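MEM-A1 (Soil metagenome, PDB 6E0S) probably hydrolyses the beta-lactam ring of antibiotics, as a zinc-dependent metallo-beta-lactamase of subclass B3. Local coordinates at residues D26-F31 against T37-V42; A32-T37 against C230-S235; Q69-I74 against S101-L106; A163-G168 against G172-T177; W178-N183 against A187-A192. All coordinates share one frame; numbering follows the deposited sequence.

Contact 1 (D26-F31 against T37-V42); sequences DPQEPF and TYYVGV
F31 and Y39 form the antiparallel hydrogen-bonded pair at the open end of the hairpin made by strands 31-34 and 37-39, on the rim of the seven-stranded sheet. The two bonds are unequal: Y39 N meets F31 O at 2.8 Å, whereas F31 N reaches Y39 O at 3.3 Å. On the side of the sheet that carries both rings, CG of F31 sits between its own backbone N and carbonyl carbon (chi1 47°), which swings the ring over its partner's first carbon. Y39 CB lies 3.6 Å from the centroid of the F31 ring, over the face, a CH-pi contact. The ring planes are only 8° apart yet slid so far that they barely overlap. The phenol continues past this overlap, and Y39 OH bonds to V42 O at 2.7 Å in the carbonyl plane, which helps to hold the ring's orientation. Q28 adds its CG, 4.0 Å from Y39 CE2, while its amide stands nearly perpendicular to that ring and its OE1 is taken by R43. Beyond the paired strands a water donates to both Q28 O and G41 O, spanning the gap where direct pairing has ended. W244 of helix 243-247 meets Y39 edge-to-face, and helix 66-76 packs against P30 and V40, with H73 ND1 bonded to V40 O.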
# COMPACT_ATOMS: atom_id res chain seq x y z
N ASP A 26 4.51 -10.38 -12.88
CA ASP A 26 5.75 -10.76 -13.54
C ASP A 26 6.93 -10.71 -12.57
O ASP A 26 6.87 -10.03 -11.52
CB ASP A 26 6.00 -9.85 -14.74
CG ASP A 26 5.36 -10.37 -16.00
OD1 ASP A 26 5.09 -11.60 -16.05
OD2 ASP A 26 5.10 -9.57 -16.94
N PRO A 27 8.02 -11.42 -12.89
CA PRO A 27 9.17 -11.48 -11.99
C PRO A 27 9.79 -10.12 -11.71
O PRO A 27 9.81 -9.23 -12.57
CB PRO A 27 10.15 -12.40 -12.73
CG PRO A 27 9.28 -13.25 -13.59
CD PRO A 27 8.16 -12.35 -14.03
N GLN A 28 10.31 -9.98 -10.50
CA GLN A 28 11.02 -8.78 -10.07
C GLN A 28 11.98 -9.19 -8.96
O GLN A 28 11.55 -9.65 -7.90
CB GLN A 28 10.04 -7.70 -9.58
CG GLN A 28 10.71 -6.50 -8.94
CD GLN A 28 11.57 -5.74 -9.94
OE1 GLN A 28 11.14 -5.45 -11.07
NE2 GLN A 28 12.82 -5.45 -9.55
N GLU A 29 13.26 -9.01 -9.18
CA GLU A 29 14.22 -9.28 -8.11
C GLU A 29 14.05 -8.30 -6.96
O GLU A 29 13.88 -7.09 -7.18
CB GLU A 29 15.65 -9.21 -8.63
CG GLU A 29 16.04 -10.40 -9.52
CD GLU A 29 15.91 -11.76 -8.80
OE1 GLU A 29 15.06 -12.58 -9.20
OE2 GLU A 29 16.67 -12.00 -7.83
N PRO A 30 14.15 -8.77 -5.73
CA PRO A 30 14.03 -7.88 -4.57
C PRO A 30 15.29 -7.04 -4.41
O PRO A 30 16.35 -7.33 -4.96
CB PRO A 30 13.86 -8.85 -3.40
CG PRO A 30 14.51 -10.16 -3.87
CD PRO A 30 14.22 -10.21 -5.36
N PHE A 31 15.16 -5.97 -3.63
CA PHE A 31 16.29 -5.07 -3.44
C PHE A 31 16.11 -4.29 -2.16
O PHE A 31 14.99 -4.01 -1.73
CB PHE A 31 16.46 -4.08 -4.61
CG PHE A 31 15.17 -3.39 -5.06
CD1 PHE A 31 14.33 -3.99 -6.00
CD2 PHE A 31 14.84 -2.11 -4.60
CE1 PHE A 31 13.16 -3.34 -6.42
CE2 PHE A 31 13.67 -1.45 -5.04
CZ PHE A 31 12.84 -2.07 -5.95
N THR A 37 14.85 -1.49 5.07
CA THR A 37 13.61 -1.49 4.29
C THR A 37 13.89 -2.06 2.90
O THR A 37 14.81 -1.60 2.21
CB THR A 37 13.04 -0.07 4.16
OG1 THR A 37 12.54 0.34 5.43
CG2 THR A 37 11.86 -0.02 3.16
N TYR A 38 13.12 -3.07 2.51
CA TYR A 38 13.38 -3.75 1.23
C TYR A 38 12.12 -3.76 0.39
O TYR A 38 11.02 -3.87 0.92
CB TYR A 38 13.84 -5.19 1.45
CG TYR A 38 15.13 -5.33 2.23
CD1 TYR A 38 15.15 -5.19 3.61
CD2 TYR A 38 16.31 -5.62 1.57
CE1 TYR A 38 16.36 -5.32 4.33
CE2 TYR A 38 17.54 -5.73 2.28
CZ TYR A 38 17.52 -5.57 3.66
OH TYR A 38 18.69 -5.70 4.36
N TYR A 39 12.27 -3.70 -0.94
CA TYR A 39 11.18 -4.10 -1.82
C TYR A 39 11.16 -5.62 -2.01
O TYR A 39 12.15 -6.22 -2.42
CB TYR A 39 11.32 -3.41 -3.17
CG TYR A 39 10.10 -3.56 -4.08
CD1 TYR A 39 9.06 -2.61 -4.05
CD2 TYR A 39 10.01 -4.63 -4.97
CE1 TYR A 39 7.95 -2.73 -4.91
CE2 TYR A 39 8.90 -4.75 -5.82
CZ TYR A 39 7.88 -3.80 -5.77
OH TYR A 39 6.81 -3.92 -6.60
N VAL A 40 9.99 -6.24 -1.78
CA VAL A 40 9.86 -7.70 -1.95
C VAL A 40 8.62 -8.07 -2.77
O VAL A 40 8.20 -9.24 -2.80
CB VAL A 40 9.83 -8.41 -0.58
CG1 VAL A 40 11.18 -8.33 0.12
CG2 VAL A 40 8.69 -7.87 0.30
N GLY A 41 8.05 -7.09 -3.45
CA GLY A 41 6.84 -7.31 -4.23
C GLY A 41 7.12 -7.88 -5.61
O GLY A 41 8.19 -8.42 -5.90
N VAL A 42 6.13 -7.74 -6.50
CA VAL A 42 6.27 -8.22 -7.86
C VAL A 42 6.38 -7.02 -8.80
O VAL A 42 6.43 -5.87 -8.36
CB VAL A 42 5.12 -9.17 -8.24
CG1 VAL A 42 5.15 -10.41 -7.35
CG2 VAL A 42 3.74 -8.50 -8.16
O HOH W 1 10.90 -8.03 -5.41

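Contact 2 (A32-T37 against C230-S235); sequences AVFGST and CDILIS
I232 meets two consecutive residues, V33 and F34, and this is where the packing is close. Its CD1 methyl ends an extended chain (chi2 174°) and lies 3.7 Å from F34 CD1 and equally near F34 CB, so that it rests in the angle between the ring and its stem. The two side chains run at about a right angle, with the methyl set obliquely to the ring. The other branch of I232 turns to the valine: CG2 is 3.9 Å from V33 CG1, and these side chains slide past each other in opposite directions. That two neighbours in a strand should both point at one partner is consistent with the classic beta bulge here, in which V33 and F34 together face T37. V33 N bonds to T37 O at 2.8 Å, while F34 N reaches the same oxygen only weakly. A type II' turn from F34 to T37 closes the hairpin, with G35 at positive phi in its second position and T37 N bonded to F34 O at 3.0 Å. Strands 31-34 and 232-235 belong to different sheets, and the local axes of 32-34 and 232-235 pass 9.3 Å apart at 133°, as in the two-sheet sandwich of the metallo-beta-lactamase fold. F258 covers V33 and I232 together, and M189 lies against I232. The contact is looser toward I234, whose CD1 stays 4.3 Å from V33 CG2. On the far side of the hairpin, away from strand 232-235, the turn residues G35 and S36 are partly exposed.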
# COMPACT_ATOMS: atom_id res chain seq x y z
N ALA A 32 17.24 -3.94 -1.55
CA ALA A 32 17.25 -2.97 -0.47
C ALA A 32 16.87 -1.60 -1.00
O ALA A 32 17.33 -1.18 -2.07
CB ALA A 32 18.63 -2.89 0.17
N VAL A 33 16.04 -0.87 -0.23
CA VAL A 33 15.65 0.46 -0.65
C VAL A 33 16.47 1.45 0.18
O VAL A 33 17.22 2.26 -0.36
CB VAL A 33 14.13 0.70 -0.50
CG1 VAL A 33 13.79 2.08 -0.92
CG2 VAL A 33 13.37 -0.32 -1.40
N PHE A 34 16.35 1.36 1.50
CA PHE A 34 17.08 2.23 2.42
C PHE A 34 17.16 1.54 3.77
O PHE A 34 16.14 1.15 4.32
CB PHE A 34 16.38 3.57 2.55
CG PHE A 34 17.27 4.67 3.03
CD1 PHE A 34 17.97 5.43 2.12
CD2 PHE A 34 17.43 4.91 4.39
CE1 PHE A 34 18.81 6.46 2.53
CE2 PHE A 34 18.27 5.95 4.82
CZ PHE A 34 18.96 6.72 3.88
N GLY A 35 18.38 1.38 4.31
CA GLY A 35 18.48 0.79 5.64
C GLY A 35 17.91 -0.62 5.62
O GLY A 35 18.19 -1.41 4.71
N SER A 36 17.05 -0.92 6.60
CA SER A 36 16.45 -2.26 6.75
C SER A 36 15.13 -2.41 5.99
O SER A 36 14.40 -3.40 6.21
CB SER A 36 16.24 -2.58 8.25
OG SER A 36 15.11 -1.91 8.80
N THR A 37 14.85 -1.49 5.07
CA THR A 37 13.61 -1.49 4.29
C THR A 37 13.89 -2.06 2.90
O THR A 37 14.81 -1.60 2.21
CB THR A 37 13.04 -0.07 4.16
OG1 THR A 37 12.54 0.34 5.43
CG2 THR A 37 11.86 -0.02 3.16
N CYS A 230 8.39 13.22 2.84
CA CYS A 230 8.48 12.18 1.80
C CYS A 230 9.85 12.18 1.14
O CYS A 230 10.04 12.79 0.08
CB CYS A 230 7.37 12.41 0.79
SG CYS A 230 7.31 11.26 -0.59
N ASP A 231 10.82 11.48 1.75
CA ASP A 231 12.10 11.32 1.08
C ASP A 231 12.05 10.22 0.03
O ASP A 231 12.58 10.39 -1.08
CB ASP A 231 13.19 11.01 2.09
CG ASP A 231 13.59 12.22 2.90
OD1 ASP A 231 13.71 13.31 2.30
OD2 ASP A 231 13.73 12.09 4.13
N ILE A 232 11.46 9.07 0.36
CA ILE A 232 11.39 7.93 -0.55
C ILE A 232 9.95 7.46 -0.63
O ILE A 232 9.38 7.04 0.39
CB ILE A 232 12.31 6.78 -0.11
CG1 ILE A 232 13.79 7.25 -0.12
CG2 ILE A 232 12.08 5.53 -1.00
CD1 ILE A 232 14.80 6.20 0.46
N LEU A 233 9.37 7.50 -1.82
CA LEU A 233 8.01 7.05 -2.05
C LEU A 233 8.01 5.64 -2.63
O LEU A 233 8.75 5.37 -3.58
CB LEU A 233 7.30 8.01 -3.02
CG LEU A 233 6.04 7.45 -3.67
CD1 LEU A 233 4.94 7.31 -2.63
CD2 LEU A 233 5.54 8.34 -4.85
N ILE A 234 7.15 4.77 -2.10
CA ILE A 234 6.83 3.48 -2.72
C ILE A 234 5.32 3.40 -2.78
O ILE A 234 4.67 3.38 -1.74
CB ILE A 234 7.40 2.30 -1.93
CG1 ILE A 234 8.92 2.41 -1.85
CG2 ILE A 234 6.97 0.98 -2.59
CD1 ILE A 234 9.54 1.47 -0.82
N SER A 235 4.75 3.40 -3.98
CA SER A 235 3.29 3.40 -4.07
C SER A 235 2.80 1.98 -4.33
O SER A 235 3.54 1.14 -4.83
CB SER A 235 2.81 4.35 -5.17
OG SER A 235 3.47 4.03 -6.37

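Contact 3 (Q69-I74 against S101-L106)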
# COMPACT_ATOMS: atom_id res chain seq x y z
N GLN A 69 5.64 -15.55 -4.39
CA GLN A 69 6.80 -14.79 -4.86
C GLN A 69 7.32 -13.85 -3.78
O GLN A 69 8.53 -13.69 -3.61
CB GLN A 69 6.45 -13.99 -6.12
CG GLN A 69 6.01 -14.85 -7.30
CD GLN A 69 5.73 -14.03 -8.53
OE1 GLN A 69 6.66 -13.63 -9.23
NE2 GLN A 69 4.45 -13.75 -8.79
N ILE A 70 6.41 -13.21 -3.03
CA ILE A 70 6.83 -12.32 -1.94
C ILE A 70 7.54 -13.13 -0.87
O ILE A 70 8.59 -12.72 -0.34
CB ILE A 70 5.62 -11.55 -1.36
CG1 ILE A 70 5.10 -10.52 -2.39
CG2 ILE A 70 5.98 -10.85 0.01
CD1 ILE A 70 3.65 -10.06 -2.14
N ALA A 71 7.00 -14.30 -0.56
CA ALA A 71 7.66 -15.17 0.41
C ALA A 71 9.06 -15.55 -0.07
O ALA A 71 10.04 -15.47 0.67
CB ALA A 71 6.81 -16.42 0.65
N GLN A 72 9.15 -15.98 -1.33
CA GLN A 72 10.45 -16.35 -1.86
C GLN A 72 11.40 -15.16 -1.85
O GLN A 72 12.59 -15.33 -1.54
CB GLN A 72 10.27 -16.95 -3.26
CG GLN A 72 9.69 -18.35 -3.17
CD GLN A 72 8.68 -18.67 -4.26
OE1 GLN A 72 8.59 -17.96 -5.26
NE2 GLN A 72 7.92 -19.74 -4.06
N HIS A 73 10.91 -13.96 -2.14
CA HIS A 73 11.75 -12.77 -2.10
C HIS A 73 12.28 -12.51 -0.69
O HIS A 73 13.46 -12.18 -0.51
CB HIS A 73 10.94 -11.56 -2.60
CG HIS A 73 10.68 -11.60 -4.07
ND1 HIS A 73 9.67 -10.88 -4.67
CD2 HIS A 73 11.27 -12.31 -5.06
CE1 HIS A 73 9.66 -11.12 -5.96
NE2 HIS A 73 10.60 -12.00 -6.23
N ILE A 74 11.40 -12.62 0.31
CA ILE A 74 11.82 -12.47 1.71
C ILE A 74 12.93 -13.47 2.05
O ILE A 74 13.98 -13.09 2.57
CB ILE A 74 10.59 -12.61 2.63
CG1 ILE A 74 9.67 -11.40 2.44
CG2 ILE A 74 11.01 -12.69 4.13
CD1 ILE A 74 8.21 -11.61 3.04
N SER A 101 -3.67 -13.63 3.17
CA SER A 101 -4.02 -14.86 3.89
C SER A 101 -2.89 -15.89 3.84
O SER A 101 -2.54 -16.49 4.87
CB SER A 101 -5.33 -15.39 3.30
OG SER A 101 -5.41 -16.77 3.31
N GLU A 102 -2.28 -16.07 2.68
CA GLU A 102 -1.21 -17.06 2.56
C GLU A 102 0.05 -16.60 3.29
O GLU A 102 0.74 -17.40 3.95
CB GLU A 102 -0.92 -17.34 1.09
CG GLU A 102 0.40 -18.06 0.80
CD GLU A 102 0.43 -19.52 1.28
OE1 GLU A 102 -0.62 -20.05 1.70
OE2 GLU A 102 1.52 -20.14 1.22
N LEU A 103 0.39 -15.32 3.17
CA LEU A 103 1.57 -14.81 3.86
C LEU A 103 1.37 -14.86 5.37
O LEU A 103 2.30 -15.15 6.12
CB LEU A 103 1.87 -13.38 3.38
CG LEU A 103 2.57 -13.36 2.02
CD1 LEU A 103 2.40 -12.01 1.35
CD2 LEU A 103 4.07 -13.67 2.13
N GLN A 104 0.15 -14.61 5.83
CA GLN A 104 -0.14 -14.82 7.25
C GLN A 104 -0.02 -16.29 7.64
O GLN A 104 0.48 -16.61 8.73
CB GLN A 104 -1.53 -14.30 7.59
CG GLN A 104 -1.87 -14.51 9.04
CD GLN A 104 -3.31 -14.26 9.32
OE1 GLN A 104 -4.17 -14.89 8.71
NE2 GLN A 104 -3.60 -13.31 10.23
N ARG A 105 -0.44 -17.21 6.76
CA ARG A 105 -0.30 -18.65 7.05
C ARG A 105 1.17 -19.05 7.21
O ARG A 105 1.51 -19.89 8.06
CB ARG A 105 -0.97 -19.48 5.95
CG ARG A 105 -0.90 -20.98 6.22
CD ARG A 105 -1.31 -21.82 5.01
NE ARG A 105 -0.31 -21.80 3.94
CZ ARG A 105 0.79 -22.55 3.94
NH1 ARG A 105 1.00 -23.38 4.96
NH2 ARG A 105 1.66 -22.49 2.93
N LEU A 106 2.05 -18.49 6.37
CA LEU A 106 3.47 -18.83 6.41
C LEU A 106 4.16 -18.25 7.65
O LEU A 106 5.14 -18.82 8.12
CB LEU A 106 4.17 -18.33 5.15
CG LEU A 106 3.82 -19.00 3.81
CD1 LEU A 106 4.41 -18.23 2.62
CD2 LEU A 106 4.30 -20.44 3.79
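I70 opens the contact by turning its CG2 methyl to the end of L103. CG2 is set anti to the backbone N, with CG1 beside that N (chi1 -70°), and it comes down between the two branches of the leucine, 4.0 Å from L103 CD1 and no farther from CD2. The two side chains cross at about a right angle. A71, next along, is the point of nearest backbone approach: its CA is 7.0 Å from the CA of L103. So small a residue lets two leucines close in, L103 CD2 at 4.2 Å and L106 CD1 at 3.6 Å from A71 CB. L103 CD2 also reaches the backbone, lying 4.0 Å from A71 N. L103 and L106, three residues apart, thus present their methyls on one side of helix 100-107. One turn further on, I74 continues the apolar stripe of I70 but stops just short of the leucines. E102 and R105 do not reach residues 69-74; R105 grips E102 side-on, NE to OE1 at 2.9 Å and NH2 to OE2, a salt bridge within a single helix. The local axes run 10.6 Å apart and only 40° from parallel. Helix 66-76 connects strands 56-59 and 84-88, and helix 100-107 lies between 84-88 and 110-114, so the contact joins two successive beta-alpha-beta crossovers; L58 of strand 56-59 touches both I74 and L103, and A67, earlier in helix 66-76, also touches L103.

Contact 4 (A163-G168 against G172-T177); sequences ARYTPG and GGVSWT
R164 and S175 form the hydrogen-bonded pair at the heart of this hairpin: R164 N reaches S175 O at 2.7 Å, and S175 N returns to R164 O at 2.9 Å. The next bond, T166 N to G173 O, is also 2.9 Å, but its donor stands 39° out of the carbonyl plane, a sign that the strands are leaving their regular course. Here a side-chain bond joins in. T166 OG1, placed between its own backbone N and carbonyl carbon (chi1 55°), faces S175 OG at 2.9 Å, and either hydroxyl could be the donor. On the opposite side of the sheet the contacts are apolar. A163 CB touches W176 CZ3 at 3.5 Å and V174 CG1 at 3.9 Å; CG1 in turn lies over one face of the indole toward its rim, so alanine and valine together bear on the ring. V174 CG2 faces Y165 CD1. A second shell sets these groups. W176 NE1 bonds to N89 O, Y165 OH reaches V148 O and V115 N, and S175 OG accepts a bond from D193 N. Helix 214-226 covers T166 through S221 and V225. At the outer end R164 folds back at two torsions, and a water in the guanidinium plane, 2.7 Å from R164 NH1, links it to T177 OG1. The short connection between the two segments carries H169, a zinc ligand together with H91 and H93. The backbone bonds and the hydroxyl pair close the hairpin beside that ligand, which is consistent with a fixed course for the connection that carries it.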
# COMPACT_ATOMS: atom_id res chain seq x y z
N ALA A 163 0.12 4.78 10.76
CA ALA A 163 -1.01 4.69 9.85
C ALA A 163 -1.54 6.08 9.51
O ALA A 163 -1.84 6.90 10.40
CB ALA A 163 -2.15 3.86 10.45
N ARG A 164 -1.65 6.36 8.21
CA ARG A 164 -2.26 7.61 7.74
C ARG A 164 -3.46 7.24 6.88
O ARG A 164 -3.29 6.80 5.73
CB ARG A 164 -1.26 8.47 6.95
CG ARG A 164 -0.02 8.86 7.78
CD ARG A 164 -0.40 9.76 8.95
NE ARG A 164 -1.06 11.03 8.55
CZ ARG A 164 -0.43 12.18 8.30
NH1 ARG A 164 0.90 12.26 8.40
NH2 ARG A 164 -1.12 13.26 7.95
N TYR A 165 -4.66 7.41 7.42
CA TYR A 165 -5.85 7.05 6.65
C TYR A 165 -5.87 7.86 5.35
O TYR A 165 -5.77 9.09 5.37
CB TYR A 165 -7.10 7.35 7.49
CG TYR A 165 -7.50 6.27 8.49
CD1 TYR A 165 -6.59 5.35 8.98
CD2 TYR A 165 -8.81 6.22 8.97
CE1 TYR A 165 -7.00 4.33 9.90
CE2 TYR A 165 -9.23 5.25 9.90
CZ TYR A 165 -8.32 4.31 10.35
OH TYR A 165 -8.75 3.36 11.26
N THR A 166 -6.00 7.17 4.22
CA THR A 166 -6.14 7.83 2.92
C THR A 166 -7.24 7.15 2.12
O THR A 166 -6.99 6.60 1.04
CB THR A 166 -4.82 7.82 2.15
OG1 THR A 166 -4.34 6.47 2.04
CG2 THR A 166 -3.77 8.69 2.85
N PRO A 167 -8.47 7.16 2.61
CA PRO A 167 -9.57 6.54 1.86
C PRO A 167 -9.94 7.35 0.61
O PRO A 167 -9.59 8.53 0.45
CB PRO A 167 -10.72 6.52 2.86
CG PRO A 167 -10.46 7.73 3.77
CD PRO A 167 -8.94 7.76 3.88
N GLY A 168 -10.67 6.67 -0.29
CA GLY A 168 -11.26 7.30 -1.47
C GLY A 168 -11.24 6.32 -2.63
O GLY A 168 -12.26 6.06 -3.28
N GLY A 172 -11.43 2.05 3.09
CA GLY A 172 -10.49 1.75 4.17
C GLY A 172 -9.01 1.98 3.87
O GLY A 172 -8.14 1.56 4.67
N GLY A 173 -8.72 2.63 2.75
CA GLY A 173 -7.32 2.76 2.33
C GLY A 173 -6.45 3.46 3.36
O GLY A 173 -6.86 4.43 4.00
N VAL A 174 -5.21 2.97 3.49
CA VAL A 174 -4.24 3.50 4.46
C VAL A 174 -2.88 3.64 3.79
O VAL A 174 -2.41 2.72 3.09
CB VAL A 174 -4.11 2.63 5.74
CG1 VAL A 174 -3.02 3.22 6.68
CG2 VAL A 174 -5.46 2.48 6.44
N SER A 175 -2.26 4.80 3.95
CA SER A 175 -0.85 4.99 3.61
C SER A 175 -0.03 4.91 4.89
O SER A 175 -0.50 5.29 5.96
CB SER A 175 -0.63 6.32 2.90
OG SER A 175 -1.47 6.39 1.73
N TRP A 176 1.21 4.43 4.78
CA TRP A 176 2.05 4.12 5.93
C TRP A 176 3.37 4.87 5.88
O TRP A 176 4.02 4.95 4.83
CB TRP A 176 2.30 2.61 5.98
CG TRP A 176 1.06 1.80 6.07
CD1 TRP A 176 0.35 1.26 5.01
CD2 TRP A 176 0.39 1.39 7.26
NE1 TRP A 176 -0.71 0.52 5.50
CE2 TRP A 176 -0.70 0.58 6.87
CE3 TRP A 176 0.61 1.62 8.62
CZ2 TRP A 176 -1.57 0.01 7.80
CZ3 TRP A 176 -0.25 1.05 9.53
CH2 TRP A 176 -1.33 0.24 9.11
N THR A 177 3.81 5.42 7.02
CA THR A 177 5.04 6.22 7.02
C THR A 177 5.98 5.75 8.14
O THR A 177 5.55 5.30 9.20
CB THR A 177 4.77 7.72 7.17
OG1 THR A 177 4.19 7.96 8.45
CG2 THR A 177 3.79 8.24 6.09
O HOH W 2 2.95 10.57 8.94

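Contact 5 (W178-N183 against A187-A192)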
# COMPACT_ATOMS: atom_id res chain seq x y z
N TRP A 178 7.28 5.84 7.87
CA TRP A 178 8.30 5.46 8.84
C TRP A 178 9.62 6.09 8.41
O TRP A 178 9.73 6.65 7.32
CB TRP A 178 8.45 3.93 8.99
CG TRP A 178 8.98 3.18 7.78
CD1 TRP A 178 10.20 2.59 7.65
CD2 TRP A 178 8.26 2.87 6.57
NE1 TRP A 178 10.31 1.97 6.43
CE2 TRP A 178 9.14 2.14 5.74
CE3 TRP A 178 6.98 3.17 6.09
CZ2 TRP A 178 8.77 1.69 4.47
CZ3 TRP A 178 6.62 2.72 4.82
CH2 TRP A 178 7.50 1.99 4.04
N ARG A 179 10.61 6.02 9.29
CA ARG A 179 11.94 6.50 8.96
C ARG A 179 12.88 5.31 8.89
O ARG A 179 12.81 4.41 9.74
CB ARG A 179 12.45 7.51 10.00
CG ARG A 179 11.69 8.82 9.91
CD ARG A 179 12.43 9.97 10.61
NE ARG A 179 13.57 10.46 9.84
CZ ARG A 179 13.51 11.40 8.89
NH1 ARG A 179 12.38 12.00 8.57
NH2 ARG A 179 14.61 11.75 8.27
N ALA A 180 13.75 5.29 7.88
CA ALA A 180 14.80 4.29 7.74
C ALA A 180 16.14 5.01 7.85
O ALA A 180 16.21 6.23 7.64
CB ALA A 180 14.71 3.52 6.40
N THR A 181 17.18 4.26 8.23
CA THR A 181 18.49 4.84 8.51
C THR A 181 19.58 3.94 7.97
O THR A 181 19.48 2.71 8.02
CB THR A 181 18.73 5.06 10.03
OG1 THR A 181 18.63 3.80 10.72
CG2 THR A 181 17.72 6.03 10.63
N GLU A 182 20.65 4.55 7.47
CA GLU A 182 21.82 3.78 7.05
C GLU A 182 22.99 4.73 6.95
O GLU A 182 22.83 5.86 6.51
CB GLU A 182 21.60 3.06 5.70
CG GLU A 182 21.32 3.94 4.51
CD GLU A 182 21.41 3.19 3.16
OE1 GLU A 182 22.15 3.64 2.26
OE2 GLU A 182 20.71 2.17 2.98
N ASN A 183 24.17 4.27 7.39
CA ASN A 183 25.43 5.02 7.20
C ASN A 183 25.34 6.47 7.70
O ASN A 183 25.92 7.39 7.11
CB ASN A 183 25.83 4.99 5.72
CG ASN A 183 27.28 5.41 5.48
OD1 ASN A 183 28.14 5.34 6.37
ND2 ASN A 183 27.56 5.86 4.25
N ALA A 187 15.91 8.67 6.16
CA ALA A 187 14.99 9.01 5.08
C ALA A 187 13.56 8.81 5.57
O ALA A 187 13.26 7.77 6.17
CB ALA A 187 15.22 8.12 3.85
N ALA A 188 12.69 9.78 5.27
CA ALA A 188 11.27 9.62 5.52
C ALA A 188 10.67 8.75 4.40
O ALA A 188 10.67 9.14 3.22
CB ALA A 188 10.59 10.99 5.61
N MET A 189 10.20 7.54 4.78
CA MET A 189 9.65 6.56 3.86
C MET A 189 8.15 6.71 3.79
O MET A 189 7.50 6.96 4.81
CB MET A 189 10.00 5.13 4.32
CG MET A 189 11.48 5.01 4.81
SD MET A 189 12.62 5.22 3.43
CE MET A 189 12.32 3.75 2.49
N VAL A 190 7.58 6.58 2.58
CA VAL A 190 6.14 6.67 2.43
C VAL A 190 5.68 5.51 1.56
O VAL A 190 6.11 5.42 0.40
CB VAL A 190 5.68 8.00 1.82
CG1 VAL A 190 4.18 7.95 1.50
CG2 VAL A 190 6.02 9.21 2.74
N TYR A 191 4.85 4.63 2.13
CA TYR A 191 4.13 3.60 1.35
C TYR A 191 2.77 4.20 1.03
O TYR A 191 1.89 4.26 1.88
CB TYR A 191 3.98 2.29 2.11
CG TYR A 191 3.49 1.17 1.20
CD1 TYR A 191 4.38 0.20 0.73
CD2 TYR A 191 2.14 1.08 0.82
CE1 TYR A 191 3.97 -0.83 -0.08
CE2 TYR A 191 1.71 -0.01 0.00
CZ TYR A 191 2.65 -0.93 -0.44
OH TYR A 191 2.29 -1.99 -1.26
N ALA A 192 2.60 4.68 -0.20
CA ALA A 192 1.40 5.42 -0.54
C ALA A 192 0.35 4.47 -1.10
O ALA A 192 0.63 3.68 -2.01
CB ALA A 192 1.73 6.52 -1.56
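W178 lies with one indole face over M189. M189 CB sits 3.6 Å from the centroid of the six-membered ring and 17° off its normal, a CH-pi contact made over the middle of the indole. The tryptophan reaches this place because its CG is wedged between backbone N and carbonyl carbon (chi1 66°), folding the ring back across the neighbouring strand. From CB the methionine runs along the same face toward the pyrrole end, its CG 3.6 Å from W178 NE1, then bends so that SD lies obliquely to the five-membered ring, a Met-aromatic contact with the centroid 5.4 Å away. The same CG is 3.9 Å from A180 CB, which closes that flank. Y191 approaches differently: its CB lies in the plane of the indole, at the edge, 3.8 Å from W178 CZ3, and its phenol runs off to D60. These side chains share one side of the hairpin of strands 174-182 and 185-192, two adjacent inner strands of the five-stranded sheet, and they face the other sheet of the sandwich, whose F34 packs against A180, A187 and M189. W178 NE1 crosses to T37 OG1 there. The backbones pair at W178 with M189 and at A180 with A187; the shortest of these bonds, M189 N to W178 O, is 2.7 Å and nearly straight onto the carbonyl. On the reverse side R179 bends at chi3 to lay a guanidinium face over the backbone of A187 and A188, with NH1 3.6 Å from A188 CB. S186 OG bonds to NH2 of R179, and D229 gives NH1 a long, weak ion pair.

Along the chain the order is contact 1, contact 3, contact 4 and contact 5; contacts 3, 4 and 5 fall within the span closed by contact 2, whereas contact 1 crosses it, their segments alternating along the chain and sharing T37. Contacts 2 and 5 are closest, their centres about 5 Å apart, where strands 185-192 and 232-235 lie side by side. Contacts 4 and 5 use the two halves of strand 174-182, with centres about 17 Å apart, so one strand runs from the zinc-ligand end of its sheet to the far hairpin. Contact 1 lies at the edge of the other sheet and contact 3 between two of its helices, their centres about 12 Å apart. Together they trace the two-sheet sandwich that frames the zinc site.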